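Local coordinates for protein exosome complex component Rrp42 (Methanothermobacter thermautotrophicus, PDB 2WNR) that probably acts as a non-catalytic subunit of the RNA-degrading archaeal exosome, helping to shape the active site of its partner Rrp41, at residues H32-I37 and P259-Y264; T41-K46 and S50-L55; S118-L123 and A157-L162; K133-F138 and R166-E171; A199-E204 and L211-I216. All blocks are in the same frame, centred on the assembly; numbering follows the deposited sequence.

Contact 1 (H32-I37 and P259-Y264); sequences HEFRDI and PQLIEY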
# COMPACT_ATOMS: atom_id res chain seq x y z
N HIS A 32 25.01 35.29 9.65
CA HIS A 32 23.70 35.46 9.02
C HIS A 32 23.82 35.69 7.50
O HIS A 32 23.22 36.61 6.95
CB HIS A 32 22.91 36.61 9.68
CG HIS A 32 23.02 36.66 11.17
ND1 HIS A 32 23.30 37.82 11.86
CD2 HIS A 32 22.89 35.69 12.11
CE1 HIS A 32 23.33 37.57 13.15
NE2 HIS A 32 23.09 36.29 13.34
N GLU A 33 24.60 34.84 6.84
CA GLU A 33 24.84 34.96 5.40
C GLU A 33 24.49 33.69 4.63
O GLU A 33 24.97 32.60 4.95
CB GLU A 33 26.30 35.35 5.14
CG GLU A 33 26.65 35.47 3.66
CD GLU A 33 28.10 35.86 3.42
OE1 GLU A 33 28.80 36.24 4.39
OE2 GLU A 33 28.53 35.79 2.25
N PHE A 34 23.66 33.84 3.60
CA PHE A 34 23.33 32.75 2.68
C PHE A 34 24.51 32.35 1.83
O PHE A 34 25.44 33.14 1.63
CB PHE A 34 22.19 33.17 1.75
CG PHE A 34 20.83 33.05 2.35
CD1 PHE A 34 20.14 31.85 2.28
CD2 PHE A 34 20.24 34.12 3.00
CE1 PHE A 34 18.89 31.72 2.84
CE2 PHE A 34 18.99 34.00 3.56
CZ PHE A 34 18.31 32.79 3.48
N ARG A 35 24.47 31.12 1.31
CA ARG A 35 25.41 30.70 0.28
C ARG A 35 24.95 31.30 -1.04
O ARG A 35 23.92 31.97 -1.10
CB ARG A 35 25.44 29.17 0.18
CG ARG A 35 26.06 28.49 1.39
CD ARG A 35 25.61 27.05 1.51
NE ARG A 35 24.17 26.97 1.77
CZ ARG A 35 23.49 25.84 1.87
NH1 ARG A 35 24.10 24.67 1.74
NH2 ARG A 35 22.17 25.87 2.09
N ASP A 36 25.72 31.08 -2.10
CA ASP A 36 25.35 31.58 -3.42
C ASP A 36 23.99 31.02 -3.82
O ASP A 36 23.66 29.88 -3.50
CB ASP A 36 26.42 31.21 -4.45
CG ASP A 36 27.70 32.03 -4.29
OD1 ASP A 36 28.79 31.46 -4.51
OD2 ASP A 36 27.63 33.24 -3.96
N ILE A 37 23.18 31.83 -4.48
CA ILE A 37 21.88 31.36 -4.93
C ILE A 37 21.76 31.47 -6.44
O ILE A 37 22.17 32.46 -7.04
CB ILE A 37 20.72 32.09 -4.21
CG1 ILE A 37 20.74 31.78 -2.71
CG2 ILE A 37 19.37 31.66 -4.80
CD1 ILE A 37 19.86 32.67 -1.88
N PRO A 259 13.11 40.40 2.45
CA PRO A 259 12.99 41.44 1.41
C PRO A 259 14.18 41.48 0.44
O PRO A 259 14.01 41.88 -0.71
CB PRO A 259 12.92 42.75 2.22
CG PRO A 259 13.33 42.39 3.61
CD PRO A 259 12.90 40.97 3.79
N GLN A 260 15.36 41.09 0.92
CA GLN A 260 16.55 40.98 0.08
C GLN A 260 16.39 39.83 -0.91
O GLN A 260 16.57 40.01 -2.12
CB GLN A 260 17.81 40.79 0.93
CG GLN A 260 18.22 42.02 1.74
CD GLN A 260 19.34 41.75 2.74
OE1 GLN A 260 19.48 42.45 3.74
NE2 GLN A 260 20.15 40.73 2.46
N LEU A 261 16.05 38.65 -0.39
CA LEU A 261 15.75 37.47 -1.20
C LEU A 261 14.65 37.71 -2.24
O LEU A 261 14.70 37.17 -3.35
CB LEU A 261 15.37 36.28 -0.30
CG LEU A 261 16.43 35.59 0.58
CD1 LEU A 261 15.82 34.41 1.32
CD2 LEU A 261 17.64 35.13 -0.22
N ILE A 262 13.65 38.52 -1.87
CA ILE A 262 12.52 38.83 -2.74
C ILE A 262 12.91 39.65 -3.98
O ILE A 262 12.39 39.41 -5.08
CB ILE A 262 11.37 39.50 -1.94
CG1 ILE A 262 10.49 38.41 -1.31
CG2 ILE A 262 10.54 40.49 -2.80
CD1 ILE A 262 9.46 38.94 -0.34
N GLU A 263 13.83 40.60 -3.82
CA GLU A 263 14.29 41.35 -4.98
C GLU A 263 15.30 40.56 -5.79
O GLU A 263 15.50 40.85 -6.97
CB GLU A 263 14.79 42.75 -4.60
CG GLU A 263 16.22 42.86 -4.08
CD GLU A 263 16.78 44.26 -4.25
OE1 GLU A 263 16.77 45.06 -3.28
OE2 GLU A 263 17.22 44.59 -5.37
N TYR A 264 15.93 39.55 -5.18
CA TYR A 264 16.84 38.66 -5.91
C TYR A 264 16.06 37.70 -6.79
O TYR A 264 16.49 37.37 -7.90
CB TYR A 264 17.76 37.88 -4.96
CG TYR A 264 18.85 37.12 -5.69
CD1 TYR A 264 20.06 37.74 -6.02
CD2 TYR A 264 18.67 35.79 -6.06
CE1 TYR A 264 21.06 37.05 -6.70
CE2 TYR A 264 19.66 35.09 -6.75
CZ TYR A 264 20.86 35.73 -7.06
OH TYR A 264 21.84 35.05 -7.74
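Phe34 and Ile37 meet Leu261 and Tyr264 where the loop leading into strand 37-41 passes the long helix 244-268 near the C terminus of this RNase PH fold. It is a loop-to-helix contact close to the surface, and it illustrates how one leucine can serve two partners at once.

The apolar part centres on Leu261, whose methyl groups divide the work. CD1 lies 3.7 Å from Phe34 CZ, at the outer end of the ring. CD2 instead sits over one face of that ring in a CH-pi contact, 4.3 Å from the centroid and 15° off the normal, displaced toward the rim. Ile37 CD1 lies 3.7 Å from the same Leu261 CD2, the two side chains crossing at about a right angle. Leu55 packs on both Phe34 and Ile37, while Leu194 packs on Leu261, and so the cluster continues to strand 49-55 on the one hand and to strand 193-201 on the other.

The branches of Ile37 part company: CG1 carries CD1 to the leucine, whereas CG2 turns to the tyrosine and lies 4.0 Å from Tyr264 CE2. The polar part is a single bond one helical turn further on. With its CG swung anti to the backbone nitrogen (chi1 -171°), Tyr264 stretches away from the helix toward the loop, and its OH donates to Ile37 O at 2.7 Å, the donor tilted 30° from the plane of that carbonyl.

Contact 2 (T41-K46 and S50-L55); sequences TGVISK and SSRVKL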
# COMPACT_ATOMS: atom_id res chain seq x y z
N THR A 41 14.09 29.47 -14.32
CA THR A 41 12.70 29.08 -14.54
C THR A 41 12.55 28.50 -15.95
O THR A 41 13.49 28.53 -16.74
CB THR A 41 11.71 30.26 -14.31
OG1 THR A 41 11.96 31.31 -15.26
CG2 THR A 41 11.83 30.81 -12.89
N GLY A 42 11.37 27.96 -16.25
CA GLY A 42 11.09 27.36 -17.56
C GLY A 42 12.05 26.25 -17.93
O GLY A 42 12.49 26.13 -19.08
N VAL A 43 12.37 25.42 -16.94
CA VAL A 43 13.39 24.37 -17.05
C VAL A 43 12.86 23.10 -17.72
O VAL A 43 13.58 22.46 -18.52
CB VAL A 43 13.97 24.06 -15.65
CG1 VAL A 43 14.80 22.78 -15.66
CG2 VAL A 43 14.81 25.24 -15.19
N ILE A 44 11.62 22.72 -17.39
CA ILE A 44 10.95 21.55 -17.96
C ILE A 44 9.91 22.06 -18.96
O ILE A 44 8.91 22.67 -18.57
CB ILE A 44 10.24 20.69 -16.87
CG1 ILE A 44 11.13 20.48 -15.64
CG2 ILE A 44 9.76 19.36 -17.45
CD1 ILE A 44 12.44 19.70 -15.90
N SER A 45 10.14 21.81 -20.25
CA SER A 45 9.34 22.47 -21.28
C SER A 45 7.88 22.02 -21.28
O SER A 45 6.99 22.81 -21.59
CB SER A 45 9.96 22.29 -22.67
OG SER A 45 9.50 21.11 -23.30
N LYS A 46 7.64 20.76 -20.92
CA LYS A 46 6.28 20.23 -20.87
C LYS A 46 5.45 20.80 -19.71
O LYS A 46 4.24 20.94 -19.84
CB LYS A 46 6.31 18.70 -20.80
CG LYS A 46 6.61 18.05 -22.14
CD LYS A 46 6.61 16.54 -22.02
CE LYS A 46 6.60 15.90 -23.37
NZ LYS A 46 6.60 14.43 -23.21
N SER A 50 7.85 25.82 -14.02
CA SER A 50 8.95 25.03 -13.48
C SER A 50 10.11 25.91 -13.06
O SER A 50 10.25 27.03 -13.55
CB SER A 50 9.43 24.00 -14.50
OG SER A 50 9.84 24.61 -15.71
N SER A 51 10.95 25.39 -12.15
CA SER A 51 12.14 26.11 -11.69
C SER A 51 13.23 25.17 -11.22
O SER A 51 12.97 24.05 -10.81
CB SER A 51 11.78 27.08 -10.55
OG SER A 51 11.48 26.39 -9.35
N ARG A 52 14.47 25.63 -11.28
CA ARG A 52 15.61 24.91 -10.75
C ARG A 52 16.37 25.87 -9.84
O ARG A 52 16.89 26.89 -10.30
CB ARG A 52 16.51 24.38 -11.88
CG ARG A 52 17.72 23.60 -11.43
CD ARG A 52 18.81 23.56 -12.50
NE ARG A 52 19.01 22.23 -13.08
CZ ARG A 52 18.78 21.90 -14.35
NH1 ARG A 52 18.35 22.81 -15.22
NH2 ARG A 52 19.00 20.65 -14.76
N VAL A 53 16.41 25.55 -8.54
CA VAL A 53 17.13 26.38 -7.57
C VAL A 53 18.36 25.66 -7.02
O VAL A 53 18.30 24.48 -6.64
CB VAL A 53 16.22 26.86 -6.42
CG1 VAL A 53 17.04 27.46 -5.28
CG2 VAL A 53 15.23 27.87 -6.92
N LYS A 54 19.48 26.37 -7.00
CA LYS A 54 20.69 25.90 -6.35
C LYS A 54 21.04 26.85 -5.22
O LYS A 54 21.21 28.06 -5.43
CB LYS A 54 21.85 25.80 -7.35
CG LYS A 54 21.78 24.60 -8.27
CD LYS A 54 23.07 24.43 -9.08
CE LYS A 54 24.19 23.87 -8.22
NZ LYS A 54 25.46 23.65 -8.98
N LEU A 55 21.14 26.30 -4.02
CA LEU A 55 21.49 27.07 -2.84
C LEU A 55 22.74 26.38 -2.30
O LEU A 55 22.67 25.32 -1.68
CB LEU A 55 20.32 27.07 -1.84
CG LEU A 55 20.49 27.51 -0.38
CD1 LEU A 55 21.12 28.89 -0.25
CD2 LEU A 55 19.15 27.47 0.36
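Thr41 and Ser51 form the last bridge of a beta hairpin, strands 37-41 and 49-55, before the chain leaves the sheet for the connecting loop. They are an antiparallel non-hydrogen-bonded pair with CA atoms 4.2 Å apart, and both side chains lie on the face that helix 150-164 covers. Ser51 OG bonds there to Ala157 O.

Beyond the bridge Ser50 takes over. Its carbonyl O accepts Gly42 N at 3.1 Å, the donor standing 47° out of the carbonyl plane. Gly42 itself adopts a positive phi that turns the chain aside. Ser50 OG, held between its own backbone N and carbonyl carbon (chi1 58°), then grips two successive amides of the loop: Ile44 N at 3.1 Å in a nearly straight bond, and Val43 N in a weak, more bent one. The two branches of Val43 meet Arg52 at different points, CG2 3.8 Å from Arg52 CB and CG1 3.6 Å from Arg52 NH1. Outside this pairing, Lys46 forms a salt bridge with an acidic side chain of another protein chain. A serine hydroxyl thus stands in for a backbone acceptor where the regular pairing of an antiparallel hairpin gives way to its loop.

Contact 3 (S118-L123 and A157-L162); sequences SRMIDL and ATVAAL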
# COMPACT_ATOMS: atom_id res chain seq x y z
N SER A 118 0.51 32.56 3.44
CA SER A 118 0.81 33.87 2.87
C SER A 118 -0.31 34.33 1.93
O SER A 118 -0.36 35.50 1.54
CB SER A 118 2.14 33.83 2.13
OG SER A 118 2.05 33.04 0.96
N ARG A 119 -1.20 33.40 1.58
CA ARG A 119 -2.31 33.66 0.64
C ARG A 119 -1.75 34.22 -0.67
O ARG A 119 -2.29 35.16 -1.26
CB ARG A 119 -3.40 34.56 1.26
CG ARG A 119 -3.84 34.14 2.68
CD ARG A 119 -5.33 34.33 2.94
NE ARG A 119 -5.76 35.69 2.70
CZ ARG A 119 -6.62 36.13 1.78
NH1 ARG A 119 -7.28 35.33 0.94
NH2 ARG A 119 -6.83 37.44 1.73
N MET A 120 -0.64 33.62 -1.09
CA MET A 120 0.09 34.00 -2.28
C MET A 120 -0.75 33.85 -3.53
O MET A 120 -0.70 34.70 -4.43
CB MET A 120 1.33 33.12 -2.40
CG MET A 120 2.05 33.21 -3.72
SD MET A 120 3.67 32.45 -3.57
CE MET A 120 4.29 32.79 -5.22
N ILE A 121 -1.53 32.78 -3.59
CA ILE A 121 -2.40 32.50 -4.73
C ILE A 121 -3.86 32.68 -4.33
O ILE A 121 -4.31 32.15 -3.33
CB ILE A 121 -2.11 31.09 -5.29
CG1 ILE A 121 -0.73 31.08 -5.93
CG2 ILE A 121 -3.15 30.67 -6.32
CD1 ILE A 121 -0.08 29.74 -5.90
N ASP A 122 -4.59 33.46 -5.12
CA ASP A 122 -6.03 33.66 -4.89
C ASP A 122 -6.81 32.46 -5.42
O ASP A 122 -7.28 32.47 -6.56
CB ASP A 122 -6.52 34.94 -5.56
CG ASP A 122 -7.84 35.45 -4.97
OD1 ASP A 122 -8.44 34.76 -4.12
OD2 ASP A 122 -8.28 36.56 -5.36
N LEU A 123 -6.93 31.43 -4.57
CA LEU A 123 -7.67 30.21 -4.91
C LEU A 123 -9.10 30.47 -5.42
O LEU A 123 -9.64 29.69 -6.21
CB LEU A 123 -7.70 29.24 -3.71
CG LEU A 123 -6.41 28.89 -2.95
CD1 LEU A 123 -6.66 27.96 -1.76
CD2 LEU A 123 -5.26 28.37 -3.84
N ALA A 157 12.22 27.78 -4.70
CA ALA A 157 11.95 27.12 -5.98
C ALA A 157 10.44 27.03 -6.28
O ALA A 157 10.02 27.21 -7.42
CB ALA A 157 12.59 25.74 -6.02
N THR A 158 9.64 26.75 -5.24
CA THR A 158 8.20 26.66 -5.39
C THR A 158 7.64 28.03 -5.75
O THR A 158 6.87 28.14 -6.71
CB THR A 158 7.55 26.17 -4.10
OG1 THR A 158 8.21 24.97 -3.67
CG2 THR A 158 6.07 25.87 -4.34
N VAL A 159 8.04 29.06 -5.01
CA VAL A 159 7.65 30.43 -5.33
C VAL A 159 8.06 30.77 -6.76
O VAL A 159 7.24 31.28 -7.54
CB VAL A 159 8.18 31.46 -4.30
CG1 VAL A 159 8.01 32.89 -4.81
CG2 VAL A 159 7.44 31.32 -2.98
N ALA A 160 9.31 30.47 -7.11
CA ALA A 160 9.80 30.76 -8.46
C ALA A 160 8.94 30.06 -9.51
O ALA A 160 8.50 30.69 -10.47
CB ALA A 160 11.27 30.36 -8.59
N ALA A 161 8.68 28.77 -9.30
CA ALA A 161 7.90 27.98 -10.25
C ALA A 161 6.48 28.52 -10.42
O ALA A 161 5.93 28.54 -11.52
CB ALA A 161 7.87 26.53 -9.82
N LEU A 162 5.89 28.99 -9.32
CA LEU A 162 4.54 29.54 -9.33
C LEU A 162 4.46 30.80 -10.17
O LEU A 162 3.48 31.03 -10.88
CB LEU A 162 4.06 29.82 -7.91
CG LEU A 162 3.66 28.60 -7.09
CD1 LEU A 162 3.48 28.93 -5.62
CD2 LEU A 162 2.48 27.85 -7.65
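Met120 CE fits against Val159 and Leu162, two residues almost one turn apart on helix 150-164, lying 3.7 Å from Val159 CG1 and 4.0 Å from Leu162 CD1. Just behind the methyl, Met120 SD lies 4.0 Å from Val159 CG2, so the end of the side chain points in at the helix and meets both valine branches. Ile121 adds a second probe: its CD1 rests against both methyls of Leu162, 3.6 Å from CD2 and 3.7 Å from CD1, and the two side chains meet at about a right angle. All four residues are buried, and the contact between the segments is wholly apolar.

What brings the methionine so far across is an extended chain, with CG anti to the backbone N (chi1 169°) and the torsions beyond it also near 180°. The backbone is placed in turn by the end of helix 102-117, which stops at Arg119 in a Schellman motif and so redirects the chain. Backbone bonds from Met120 to Asn190 and from Asp122 to Pro188 tie the segment to the chain there.

Around this core, Ile115 of helix 102-117 and Leu187 press on Leu162, and Leu126 on Ile121. Helix 150-164 itself lies between this segment and the mixed sheet, where Ala157 and Ala161 rest on Val62 of strand 58-69.

Contact 4 (K133-F138 and R166-E171); sequences KVWMLF and RIPAAE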
# COMPACT_ATOMS: atom_id res chain seq x y z
N LYS A 133 -16.08 22.09 -10.36
CA LYS A 133 -14.86 22.17 -11.19
C LYS A 133 -13.97 23.34 -10.81
O LYS A 133 -14.40 24.49 -10.82
CB LYS A 133 -15.22 22.27 -12.68
CG LYS A 133 -15.96 21.06 -13.26
CD LYS A 133 -15.00 20.05 -13.85
CE LYS A 133 -15.72 18.99 -14.65
NZ LYS A 133 -16.41 18.01 -13.76
N VAL A 134 -12.73 23.04 -10.44
CA VAL A 134 -11.73 24.07 -10.16
C VAL A 134 -10.34 23.64 -10.62
O VAL A 134 -10.10 22.47 -10.89
CB VAL A 134 -11.65 24.49 -8.65
CG1 VAL A 134 -13.00 24.97 -8.09
CG2 VAL A 134 -10.95 23.45 -7.77
N TRP A 135 -9.41 24.60 -10.68
CA TRP A 135 -8.03 24.31 -11.02
C TRP A 135 -7.28 23.72 -9.83
O TRP A 135 -7.27 24.29 -8.73
CB TRP A 135 -7.31 25.56 -11.53
CG TRP A 135 -7.50 25.83 -12.99
CD1 TRP A 135 -8.10 26.92 -13.55
CD2 TRP A 135 -7.06 25.02 -14.09
NE1 TRP A 135 -8.07 26.84 -14.92
CE2 TRP A 135 -7.44 25.68 -15.28
CE3 TRP A 135 -6.38 23.79 -14.18
CZ2 TRP A 135 -7.17 25.16 -16.55
CZ3 TRP A 135 -6.12 23.27 -15.45
CH2 TRP A 135 -6.51 23.95 -16.61
N MET A 136 -6.66 22.57 -10.04
CA MET A 136 -5.83 21.96 -9.01
C MET A 136 -4.36 22.10 -9.39
O MET A 136 -3.92 21.60 -10.44
CB MET A 136 -6.17 20.48 -8.84
CG MET A 136 -7.59 20.24 -8.35
SD MET A 136 -7.94 18.50 -8.07
CE MET A 136 -7.88 17.83 -9.74
N LEU A 137 -3.62 22.81 -8.55
CA LEU A 137 -2.20 23.05 -8.78
C LEU A 137 -1.35 22.02 -8.05
O LEU A 137 -1.24 22.07 -6.83
CB LEU A 137 -1.82 24.44 -8.30
CG LEU A 137 -1.85 25.66 -9.21
CD1 LEU A 137 -2.92 25.61 -10.29
CD2 LEU A 137 -2.02 26.90 -8.35
N PHE A 138 -0.77 21.08 -8.79
CA PHE A 138 0.18 20.12 -8.20
C PHE A 138 1.57 20.73 -8.14
O PHE A 138 2.25 20.84 -9.15
CB PHE A 138 0.22 18.81 -8.98
CG PHE A 138 -1.00 17.95 -8.81
CD1 PHE A 138 -1.07 17.01 -7.80
CD2 PHE A 138 -2.09 18.09 -9.67
CE1 PHE A 138 -2.21 16.20 -7.63
CE2 PHE A 138 -3.22 17.29 -9.52
CZ PHE A 138 -3.28 16.35 -8.49
N ARG A 166 2.16 29.34 -16.32
CA ARG A 166 1.15 29.85 -17.25
C ARG A 166 0.14 28.73 -17.45
O ARG A 166 0.52 27.59 -17.70
CB ARG A 166 1.78 30.25 -18.59
CG ARG A 166 2.88 31.32 -18.52
CD ARG A 166 2.31 32.74 -18.31
NE ARG A 166 3.37 33.74 -18.12
CZ ARG A 166 4.04 33.93 -16.97
NH1 ARG A 166 3.77 33.21 -15.89
NH2 ARG A 166 4.99 34.86 -16.92
N ILE A 167 -1.15 29.05 -17.32
CA ILE A 167 -2.21 28.04 -17.49
C ILE A 167 -3.26 28.45 -18.52
O ILE A 167 -3.52 29.65 -18.68
CB ILE A 167 -2.91 27.67 -16.15
CG1 ILE A 167 -3.65 28.88 -15.55
CG2 ILE A 167 -1.92 27.09 -15.17
CD1 ILE A 167 -4.71 28.50 -14.53
N PRO A 168 -3.85 27.47 -19.22
CA PRO A 168 -4.88 27.78 -20.22
C PRO A 168 -6.12 28.43 -19.59
O PRO A 168 -6.45 28.14 -18.43
CB PRO A 168 -5.22 26.42 -20.81
CG PRO A 168 -4.82 25.44 -19.77
CD PRO A 168 -3.60 26.02 -19.13
N ALA A 169 -6.76 29.31 -20.34
CA ALA A 169 -8.00 29.92 -19.90
C ALA A 169 -9.10 28.87 -19.87
O ALA A 169 -9.28 28.11 -20.82
CB ALA A 169 -8.39 31.06 -20.82
N ALA A 170 -9.80 28.81 -18.74
CA ALA A 170 -10.93 27.91 -18.60
C ALA A 170 -12.27 28.68 -18.67
O ALA A 170 -12.64 29.39 -17.73
CB ALA A 170 -10.81 27.11 -17.31
N GLU A 171 -12.95 28.56 -19.80
CA GLU A 171 -14.26 29.20 -20.00
C GLU A 171 -15.39 28.24 -19.65
O GLU A 171 -15.22 27.01 -19.70
CB GLU A 171 -14.43 29.71 -21.45
CG GLU A 171 -13.98 31.16 -21.68
CD GLU A 171 -12.49 31.32 -21.96
OE1 GLU A 171 -11.69 30.45 -21.53
OE2 GLU A 171 -12.12 32.32 -22.61
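This is a side-chain contact between strands of two different sheets, with Trp135 reaching across to Ile167, Pro168 and Ala170. Strand 133-138 belongs to the large mixed sheet and strand 166-171 to a small antiparallel one. Their axes come no nearer than 9.8 Å and their directions are 166° apart, so they run nearly antiparallel at a separation that backbone pairing could not span. The indole fills it.

Ile167 meets the ring from above: its CD1 stands over one face, 3.8 Å from the centroid of the five-membered ring and 12° off the normal, a CH-pi contact. The isoleucine directs that branch at the indole by placing CG1 between its own backbone N and carbonyl carbon (chi1 64°). Ala170 approaches the nitrogen corner obliquely, its CB lying 3.6 Å from Trp135 NE1. Along the six-membered ring the neighbour is Pro168, with CG 3.9 Å from Trp135 CH2 and its carbonyl O 3.6 Å from Trp135 CZ2.

In this S5-like domain of the RNase PH family, helix 150-164 links the two strands in sequence, and the indole bridges them in space. The tryptophan's own strand is fixed by backbone bonds from Trp135 to Val80 and Leu126. Ile68 and Leu126 also pack on the Trp135 side chain.

On the smaller sheet, Pro168 leans on Met184 of strand 184-186, while Ile167 touches Pro66 of strand 58-69.

Contact 5 (A199-E204 and L211-I216); sequences AKIGNE and LEEEDI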
# COMPACT_ATOMS: atom_id res chain seq x y z
N ALA A 199 20.13 27.60 12.15
CA ALA A 199 20.56 26.46 12.93
C ALA A 199 21.23 26.92 14.22
O ALA A 199 22.14 27.74 14.19
CB ALA A 199 21.51 25.59 12.12
N LYS A 200 20.77 26.39 15.35
CA LYS A 200 21.41 26.64 16.64
C LYS A 200 22.64 25.76 16.80
O LYS A 200 22.54 24.53 16.92
CB LYS A 200 20.44 26.42 17.80
CG LYS A 200 21.04 26.56 19.20
CD LYS A 200 21.09 28.01 19.67
CE LYS A 200 21.64 28.11 21.09
NZ LYS A 200 20.72 27.61 22.14
N ILE A 201 23.81 26.40 16.79
CA ILE A 201 25.07 25.73 17.04
C ILE A 201 25.75 26.53 18.13
O ILE A 201 25.80 27.77 18.06
CB ILE A 201 25.95 25.63 15.77
CG1 ILE A 201 25.24 24.82 14.69
CG2 ILE A 201 27.29 24.97 16.10
CD1 ILE A 201 25.64 25.16 13.26
N GLY A 202 26.28 25.83 19.14
CA GLY A 202 26.87 26.47 20.30
C GLY A 202 25.86 27.42 20.90
O GLY A 202 24.73 27.02 21.17
N ASN A 203 26.26 28.67 21.08
CA ASN A 203 25.37 29.71 21.61
C ASN A 203 24.81 30.62 20.52
O ASN A 203 24.27 31.69 20.81
CB ASN A 203 26.11 30.56 22.65
CG ASN A 203 26.70 29.73 23.78
OD1 ASN A 203 27.81 30.00 24.22
ND2 ASN A 203 25.96 28.73 24.25
N GLU A 204 24.96 30.21 19.27
CA GLU A 204 24.66 31.09 18.15
C GLU A 204 23.59 30.51 17.26
O GLU A 204 23.47 29.29 17.14
CB GLU A 204 25.93 31.34 17.31
CG GLU A 204 27.13 31.90 18.08
CD GLU A 204 26.90 33.30 18.62
OE1 GLU A 204 26.01 34.02 18.09
OE2 GLU A 204 27.60 33.69 19.59
N LEU A 211 25.52 21.17 5.06
CA LEU A 211 25.38 19.77 5.48
C LEU A 211 26.19 19.52 6.74
O LEU A 211 25.71 18.89 7.68
CB LEU A 211 25.82 18.82 4.37
CG LEU A 211 25.50 17.34 4.58
CD1 LEU A 211 24.04 17.05 4.26
CD2 LEU A 211 26.41 16.46 3.75
N GLU A 212 27.42 20.04 6.76
CA GLU A 212 28.33 19.89 7.89
C GLU A 212 27.69 20.44 9.17
O GLU A 212 27.84 19.86 10.25
CB GLU A 212 29.67 20.57 7.60
CG GLU A 212 30.56 19.86 6.57
CD GLU A 212 30.00 19.86 5.14
OE1 GLU A 212 29.14 20.72 4.80
OE2 GLU A 212 30.42 18.98 4.34
N GLU A 213 26.98 21.56 9.03
CA GLU A 213 26.34 22.23 10.16
C GLU A 213 25.05 21.53 10.59
O GLU A 213 24.79 21.42 11.79
CB GLU A 213 26.08 23.70 9.82
CG GLU A 213 27.36 24.53 9.78
CD GLU A 213 27.23 25.84 9.02
OE1 GLU A 213 26.22 26.03 8.30
OE2 GLU A 213 28.16 26.67 9.13
N GLU A 214 24.26 21.06 9.62
CA GLU A 214 23.05 20.30 9.92
C GLU A 214 23.31 18.99 10.68
O GLU A 214 22.48 18.54 11.45
CB GLU A 214 22.24 20.02 8.64
CG GLU A 214 21.54 21.25 8.09
CD GLU A 214 20.31 20.91 7.26
OE1 GLU A 214 20.47 20.35 6.16
OE2 GLU A 214 19.18 21.21 7.71
N ASP A 215 24.48 18.40 10.46
CA ASP A 215 24.88 17.19 11.17
C ASP A 215 25.01 17.39 12.67
O ASP A 215 24.82 16.44 13.44
CB ASP A 215 26.23 16.68 10.63
CG ASP A 215 26.08 15.54 9.66
OD1 ASP A 215 25.09 15.52 8.89
OD2 ASP A 215 26.98 14.65 9.66
N ILE A 216 25.34 18.61 13.09
CA ILE A 216 25.76 18.86 14.47
C ILE A 216 24.92 19.87 15.23
O ILE A 216 25.15 20.08 16.44
CB ILE A 216 27.23 19.32 14.53
CG1 ILE A 216 27.38 20.69 13.88
CG2 ILE A 216 28.15 18.26 13.92
CD1 ILE A 216 28.26 21.62 14.65
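Ile201 receives Glu213 and Ile216 at the tip of a beta hairpin, where strand 193-201 turns into strand 204-207 and the chain then folds back as the short helix 211-214. The hairpin closes with a type II' turn, Gly202 taking the positive phi, and reciprocal backbone bonds of 2.9 Å join Ile201 N to Glu204 O and Glu204 N to Ile201 O. This fixes the isoleucine just before the bend.

Along the returning segment, Leu211 contributes its carbonyl O to the helix, accepting Asp215 N at 3.1 Å. Glu213 is the first residue to touch the strand, and it does so with its aliphatic part: CB lies 3.8 Å and CG 3.9 Å from Ile201 CD1, the two side chains at about a right angle. The carboxylate is carried onward by an extended chain, and OE1 is taken up outside the contact by Ser210 N and by a salt bridge to Arg25. A buried acid is thereby split between apolar and polar surroundings.

Ile216 follows, with its N bonded to Glu213 O. Helix 11-21 covers this group, Ile20 packing on Ile201 and Ile16 on Ile216. CG1 of Ile216 sits between its backbone N and carbonyl carbon (chi1 66°), which sends the branch back toward the hairpin, and its CD1 ends 3.8 Å from Ile201 CG2.

In the fold
From the N terminus, segment 32-37 opens the longest loop, closed only when helix 244-268 returns in contact 1; the other four contacts fall within it. Contact 2 closes early as a local hairpin. Contacts 3 and 4 then cross along the chain, since strand 133-138 lies between the two segments of contact 3 and segment 166-171 follows them. Contact 5 closes last but one, between hairpin 193-207 and helix 211-214. In space Leu55 joins contact 1 to contact 2, the Ser51 hydroxyl meets Ala157 of contact 3, and Ile121 touches Leu137 of contact 4. Contacts 4 and 5 lie on opposite sides of the chain's centre, about 42 Å apart between centres.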